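Local structure of sugar ABC transporter substrate-binding protein (Treponema pallidum subsp. pallidum, 5U2P) at residues A[74-77]-A[78-82]; A[94-98]-A[99-103]. The protein probably serves as the periplasmic ligand-binding component of an ABC transporter, possibly one for sugars. One frame throughout, in Å; residues are numbered along the deposited sequence.

Contact 1 of 2, residues A[74-77]-A[78-82]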
ATOM      1  N   THR A  74       3.149 -19.402  11.900  1.00 37.67           N
ATOM      2  CA  THR A  74       3.652 -20.347  12.895  1.00 44.32           C
ATOM      3  C   THR A  74       4.335 -21.543  12.233  1.00 42.55           C
ATOM      4  O   THR A  74       5.447 -21.925  12.613  1.00 37.10           O
ATOM      5  CB  THR A  74       2.513 -20.872  13.800  1.00 48.29           C
ATOM      6  OG1 THR A  74       1.901 -19.775  14.487  1.00 52.57           O
ATOM      7  CG2 THR A  74       3.046 -21.868  14.821  1.00 57.51           C
ATOM      8  N   VAL A  75       3.661 -22.135  11.249  1.00 36.88           N
ATOM      9  CA  VAL A  75       4.187 -23.306  10.558  1.00 35.19           C
ATOM     10  C   VAL A  75       5.456 -22.991   9.784  1.00 29.27           C
ATOM     11  O   VAL A  75       6.425 -23.740   9.860  1.00 30.37           O
ATOM     12  CB  VAL A  75       3.152 -23.911   9.593  1.00 38.92           C
ATOM     13  CG1 VAL A  75       3.769 -25.044   8.773  1.00 49.65           C
ATOM     14  CG2 VAL A  75       1.967 -24.436  10.366  1.00 51.06           C
ATOM     15  N   LEU A  76       5.454 -21.903   9.022  1.00 32.11           N
ATOM     16  CA  LEU A  76       6.640 -21.541   8.250  1.00 39.63           C
ATOM     17  C   LEU A  76       7.856 -21.328   9.164  1.00 32.64           C
ATOM     18  O   LEU A  76       8.949 -21.824   8.878  1.00 31.21           O
ATOM     19  CB  LEU A  76       6.375 -20.284   7.431  1.00 32.57           C
ATOM     20  CG  LEU A  76       7.559 -19.708   6.655  1.00 31.54           C
ATOM     21  CD1 LEU A  76       8.106 -20.711   5.670  1.00 31.84           C
ATOM     22  CD2 LEU A  76       7.157 -18.426   5.963  1.00 36.34           C
ATOM     23  N   HIS A  77       7.660 -20.601  10.263  1.00 32.64           N
ATOM     24  CA  HIS A  77       8.741 -20.368  11.227  1.00 37.61           C
ATOM     25  C   HIS A  77       9.326 -21.691  11.701  1.00 32.09           C
ATOM     26  O   HIS A  77      10.545 -21.895  11.676  1.00 36.08           O
ATOM     27  CB  HIS A  77       8.242 -19.580  12.441  1.00 39.41           C
ATOM     28  CG  HIS A  77       8.235 -18.096  12.253  1.00 55.46           C
ATOM     29  ND1 HIS A  77       7.402 -17.462  11.357  1.00 66.45           N
ATOM     30  CD2 HIS A  77       8.938 -17.117  12.872  1.00 57.64           C
ATOM     31  CE1 HIS A  77       7.598 -16.156  11.425  1.00 53.98           C
ATOM     32  NE2 HIS A  77       8.526 -15.921  12.332  1.00 52.49           N
ATOM     33  N   ALA A  78       8.450 -22.594  12.134  1.00 34.10           N
ATOM     34  CA  ALA A  78       8.880 -23.900  12.640  1.00 55.21           C
ATOM     35  C   ALA A  78       9.657 -24.705  11.600  1.00 46.58           C
ATOM     36  O   ALA A  78      10.666 -25.331  11.921  1.00 38.93           O
ATOM     37  CB  ALA A  78       7.683 -24.706  13.114  1.00 39.90           C
ATOM     38  N   ARG A  79       9.174 -24.701  10.357  1.00 31.97           N
ATOM     39  CA  ARG A  79       9.815 -25.466   9.285  1.00 31.71           C
ATOM     40  C   ARG A  79      11.155 -24.855   8.859  1.00 27.33           C
ATOM     41  O   ARG A  79      12.061 -25.576   8.465  1.00 33.07           O
ATOM     42  CB  ARG A  79       8.895 -25.575   8.062  1.00 40.16           C
ATOM     43  CG  ARG A  79       7.529 -26.192   8.352  1.00 53.06           C
ATOM     44  CD  ARG A  79       7.608 -27.680   8.488  1.00 45.59           C
ATOM     45  NE  ARG A  79       7.971 -28.321   7.230  1.00 48.83           N
ATOM     46  CZ  ARG A  79       7.103 -28.662   6.284  1.00 56.55           C
ATOM     47  NH1 ARG A  79       7.538 -29.247   5.170  1.00 52.45           N
ATOM     48  NH2 ARG A  79       5.803 -28.422   6.455  1.00 51.66           N
ATOM     49  N   LEU A  80      11.273 -23.535   8.942  1.00 32.68           N
ATOM     50  CA  LEU A  80      12.547 -22.878   8.665  1.00 27.08           C
ATOM     51  C   LEU A  80      13.541 -23.220   9.781  1.00 35.59           C
ATOM     52  O   LEU A  80      14.706 -23.521   9.524  1.00 33.91           O
ATOM     53  CB  LEU A  80      12.366 -21.361   8.543  1.00 24.55           C
ATOM     54  CG  LEU A  80      11.661 -20.900   7.238  1.00 23.01           C
ATOM     55  CD1 LEU A  80      11.329 -19.423   7.284  1.00 28.19           C
ATOM     56  CD2 LEU A  80      12.492 -21.204   6.003  1.00 24.07           C
ATOM     57  N   ALA A  81      13.040 -23.199  11.005  1.00 33.59           N
ATOM     58  CA  ALA A  81      13.848 -23.459  12.200  1.00 31.82           C
ATOM     59  C   ALA A  81      14.420 -24.872  12.218  1.00 34.73           C
ATOM     60  O   ALA A  81      15.593 -25.052  12.547  1.00 44.51           O
ATOM     61  CB  ALA A  81      13.028 -23.226  13.435  1.00 36.18           C
ATOM     62  N   ASP A  82      13.609 -25.871  11.868  1.00 36.67           N
ATOM     63  CA  ASP A  82      14.099 -27.249  11.842  1.00 38.97           C
ATOM     64  C   ASP A  82      14.666 -27.668  10.480  1.00 42.15           C
ATOM     65  O   ASP A  82      15.114 -28.804  10.314  1.00 35.58           O
ATOM     66  CB  ASP A  82      12.995 -28.229  12.274  1.00 45.50           C
ATOM     67  CG  ASP A  82      11.819 -28.276  11.320  1.00 58.52           C
ATOM     68  OD1 ASP A  82      11.938 -27.838  10.162  1.00 45.47           O
ATOM     69  OD2 ASP A  82      10.761 -28.789  11.738  1.00 50.68           O
TER
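L76 swings CG anti to its backbone N (chi1 175°), whereas L80, one turn later, holds CG anti to the carbonyl carbon (chi1 -73°), and these choices bring the two CD1 methyls to 3.8 Å. The side chains cross obliquely, and the L76 branch also lies close to CG of L80. V75 and R79 form a second pair. They run side by side in the same direction, with V75 CG1 4.0 Å from R79 CG. The arginine chain bends at chi2 and chi3, and that bend carries its guanidinium away from V75 to a salt bridge with E65, while its NE is hydrogen-bonded to OG1 of T84. Backbone bonds set both pairs one turn apart: L80 N donates to L76 O at 2.9 Å, and R79 N to V75 O at 3.0 Å. Further bonds from A78 N to T74 O and from A81 N to H77 O continue the ladder. Side chains of L76 and R79 rest on L37 of strand 33-39, and L80 meets H312. The arrangement is thus the i to i+4 pairing of an amphipathic alpha-helix, here helix 72-81 packed against the mixed five-stranded sheet of a solute-binding protein.

Contact 2 of 2, residues A[94-98]-A[99-103]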
ATOM      1  N   PRO A  94       6.272  -6.371   3.103  1.00 20.99           N
ATOM      2  CA  PRO A  94       7.736  -6.320   3.000  1.00 22.36           C
ATOM      3  C   PRO A  94       8.475  -6.916   4.197  1.00 26.94           C
ATOM      4  O   PRO A  94       9.687  -7.142   4.113  1.00 29.03           O
ATOM      5  CB  PRO A  94       8.018  -4.818   2.889  1.00 26.12           C
ATOM      6  CG  PRO A  94       6.905  -4.175   3.659  1.00 29.67           C
ATOM      7  CD  PRO A  94       5.694  -5.065   3.471  1.00 22.81           C
ATOM      8  N   SER A  95       7.780  -7.183   5.295  1.00 26.57           N
ATOM      9  CA  SER A  95       8.486  -7.437   6.554  1.00 28.47           C
ATOM     10  C   SER A  95       8.840  -8.903   6.842  1.00 30.61           C
ATOM     11  O   SER A  95       9.562  -9.183   7.791  1.00 26.85           O
ATOM     12  CB  SER A  95       7.670  -6.867   7.712  1.00 42.93           C
ATOM     13  OG  SER A  95       7.686  -5.443   7.668  1.00 46.24           O
ATOM     14  N   LEU A  96       8.364  -9.823   6.016  1.00 25.91           N
ATOM     15  CA  LEU A  96       8.723 -11.246   6.091  1.00 24.38           C
ATOM     16  C   LEU A  96       8.450 -11.893   7.449  1.00 33.92           C
ATOM     17  O   LEU A  96       9.220 -12.744   7.896  1.00 37.46           O
ATOM     18  CB  LEU A  96      10.196 -11.455   5.731  1.00 27.28           C
ATOM     19  CG  LEU A  96      10.660 -10.838   4.420  1.00 25.97           C
ATOM     20  CD1 LEU A  96      12.133 -11.035   4.267  1.00 28.64           C
ATOM     21  CD2 LEU A  96       9.934 -11.447   3.232  1.00 23.79           C
ATOM     22  N   HIS A  97       7.346 -11.515   8.086  1.00 34.24           N
ATOM     23  CA  HIS A  97       7.006 -12.058   9.402  1.00 34.09           C
ATOM     24  C   HIS A  97       8.169 -11.903  10.398  1.00 43.74           C
ATOM     25  O   HIS A  97       8.355 -12.760  11.258  1.00 43.21           O
ATOM     26  CB  HIS A  97       6.644 -13.552   9.306  1.00 67.24           C
ATOM     27  CG  HIS A  97       5.759 -13.923   8.148  1.00 60.19           C
ATOM     28  ND1 HIS A  97       6.254 -14.422   6.957  1.00 53.15           N
ATOM     29  CD2 HIS A  97       4.409 -13.933   8.023  1.00 46.20           C
ATOM     30  CE1 HIS A  97       5.250 -14.698   6.145  1.00 39.03           C
ATOM     31  NE2 HIS A  97       4.119 -14.412   6.766  1.00 51.71           N
ATOM     32  N   ALA A  98       8.960 -10.841  10.254  1.00 29.43           N
ATOM     33  CA  ALA A  98      10.103 -10.565  11.140  1.00 39.89           C
ATOM     34  C   ALA A  98      11.215 -11.623  11.077  1.00 31.60           C
ATOM     35  O   ALA A  98      12.124 -11.633  11.925  1.00 34.53           O
ATOM     36  CB  ALA A  98       9.622 -10.404  12.581  1.00 40.62           C
ATOM     37  N   LEU A  99      11.155 -12.497  10.075  1.00 30.67           N
ATOM     38  CA  LEU A  99      12.206 -13.481   9.825  1.00 33.40           C
ATOM     39  C   LEU A  99      13.477 -12.813   9.304  1.00 44.09           C
ATOM     40  O   LEU A  99      13.407 -11.824   8.583  1.00 44.10           O
ATOM     41  CB  LEU A  99      11.725 -14.528   8.812  1.00 33.43           C
ATOM     42  CG  LEU A  99      10.533 -15.399   9.227  1.00 41.20           C
ATOM     43  CD1 LEU A  99       9.954 -16.161   8.022  1.00 34.28           C
ATOM     44  CD2 LEU A  99      10.941 -16.365  10.324  1.00 49.96           C
ATOM     45  N   ASP A 100      14.638 -13.357   9.660  1.00 33.91           N
ATOM     46  CA  ASP A 100      15.909 -12.860   9.128  1.00 30.40           C
ATOM     47  C   ASP A 100      16.165 -13.437   7.742  1.00 23.72           C
ATOM     48  O   ASP A 100      16.541 -14.618   7.602  1.00 26.14           O
ATOM     49  CB  ASP A 100      17.081 -13.222  10.063  1.00 31.61           C
ATOM     50  CG  ASP A 100      18.387 -12.563   9.644  1.00 48.01           C
ATOM     51  OD1 ASP A 100      18.473 -12.043   8.513  1.00 32.63           O
ATOM     52  OD2 ASP A 100      19.337 -12.563  10.446  1.00 42.72           O
ATOM     53  N   PRO A 101      15.972 -12.626   6.685  1.00 35.10           N
ATOM     54  CA  PRO A 101      16.137 -13.222   5.353  1.00 31.14           C
ATOM     55  C   PRO A 101      17.558 -13.695   5.039  1.00 27.41           C
ATOM     56  O   PRO A 101      17.732 -14.533   4.162  1.00 27.17           O
ATOM     57  CB  PRO A 101      15.733 -12.073   4.411  1.00 30.24           C
ATOM     58  CG  PRO A 101      16.083 -10.839   5.181  1.00 32.71           C
ATOM     59  CD  PRO A 101      15.780 -11.168   6.613  1.00 29.93           C
ATOM     60  N   TYR A 102      18.563 -13.165   5.739  1.00 27.48           N
ATOM     61  CA  TYR A 102      19.952 -13.537   5.451  1.00 29.06           C
ATOM     62  C   TYR A 102      20.257 -14.924   6.020  1.00 29.45           C
ATOM     63  O   TYR A 102      21.237 -15.569   5.637  1.00 30.28           O
ATOM     64  CB  TYR A 102      20.908 -12.464   5.997  1.00 30.07           C
ATOM     65  CG  TYR A 102      20.662 -11.146   5.292  1.00 30.30           C
ATOM     66  CD1 TYR A 102      19.812 -10.197   5.831  1.00 29.60           C
ATOM     67  CD2 TYR A 102      21.217 -10.896   4.037  1.00 34.34           C
ATOM     68  CE1 TYR A 102      19.552  -9.006   5.170  1.00 29.13           C
ATOM     69  CE2 TYR A 102      20.968  -9.708   3.369  1.00 26.77           C
ATOM     70  CZ  TYR A 102      20.134  -8.771   3.937  1.00 33.50           C
ATOM     71  OH  TYR A 102      19.865  -7.600   3.271  1.00 30.16           O
ATOM     72  N   LEU A 103      19.388 -15.380   6.920  1.00 29.04           N
ATOM     73  CA  LEU A 103      19.442 -16.742   7.451  1.00 27.61           C
ATOM     74  C   LEU A 103      18.684 -17.754   6.609  1.00 27.99           C
ATOM     75  O   LEU A 103      19.100 -18.909   6.503  1.00 27.26           O
ATOM     76  CB  LEU A 103      18.850 -16.784   8.860  1.00 29.82           C
ATOM     77  CG  LEU A 103      19.763 -17.205  10.004  1.00 66.30           C
ATOM     78  CD1 LEU A 103      20.877 -16.189  10.170  1.00 65.53           C
ATOM     79  CD2 LEU A 103      18.946 -17.351  11.282  1.00 58.09           C
TER
HETATM   80  O   HOH W   1      12.449  -9.508   8.315  1.00 32.79           O
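The imidazole of H97 meets CD1 of L99 obliquely, its ND1 lying 4.2 Å from that methyl. Farther along, OD1 of D100 sits in plane at the edge of the Y102 ring, which also packs edge-to-face with F129. Between these rings the chain makes a compact turn. L96, H97 and A98 all have positive phi, giving a short left-handed run in which A98 N donates to S95 O and L99 N to L96 O at 2.9 Å. The second of these bonds is fairly straight at the hydrogen (161°), yet the donor stands 48° out of the carbonyl plane of L96. The turn folds L99 back over that same oxygen: with CG beside its own N and anti to the carbonyl carbon (chi1 -63°), the leucine brings CG to 3.2 Å from L96 O. The side chain of L96 itself points across the turn, and its CD1 reaches 3.7 Å from CB of P101, the two side chains crossing at about a right angle. A water bridges the carbonyls of S95 and L99, though its approach to L99 O is doubtfully short. Downstream, D100 is the N-cap of helix 101-104, and its OD1 takes the N-H of Y102 at 3.0 Å from above the carboxylate plane. The chemistry is therefore divided: backbone bonds secure the turn, a carboxylate caps the helix start, where its negative charge may also be suited, and ND1 of H97 is buried beside aliphatic carbon with no polar partner in the model.

Overall arrangement
The two contacts follow each other along the chain, with strand 88-92 lying between them, and their centres are 12 Å apart. They meet at L99, whose methyls pack against the helix of contact 1: L99 CD1 lies 3.6 Å from L80 CD1, and L99 CD2 is 3.2 Å from H77 NE2. That imidazole also joins the two through a weak hydrogen bond from NE2 to H97 O, while its ND1 bonds P73 O at the helix start. Leucine pairing within helix 72-81 thereby helps form the surface on which the turn of 94-103 settles. Both contacts belong to the solute-binding family region, on the same side of the chain's centre.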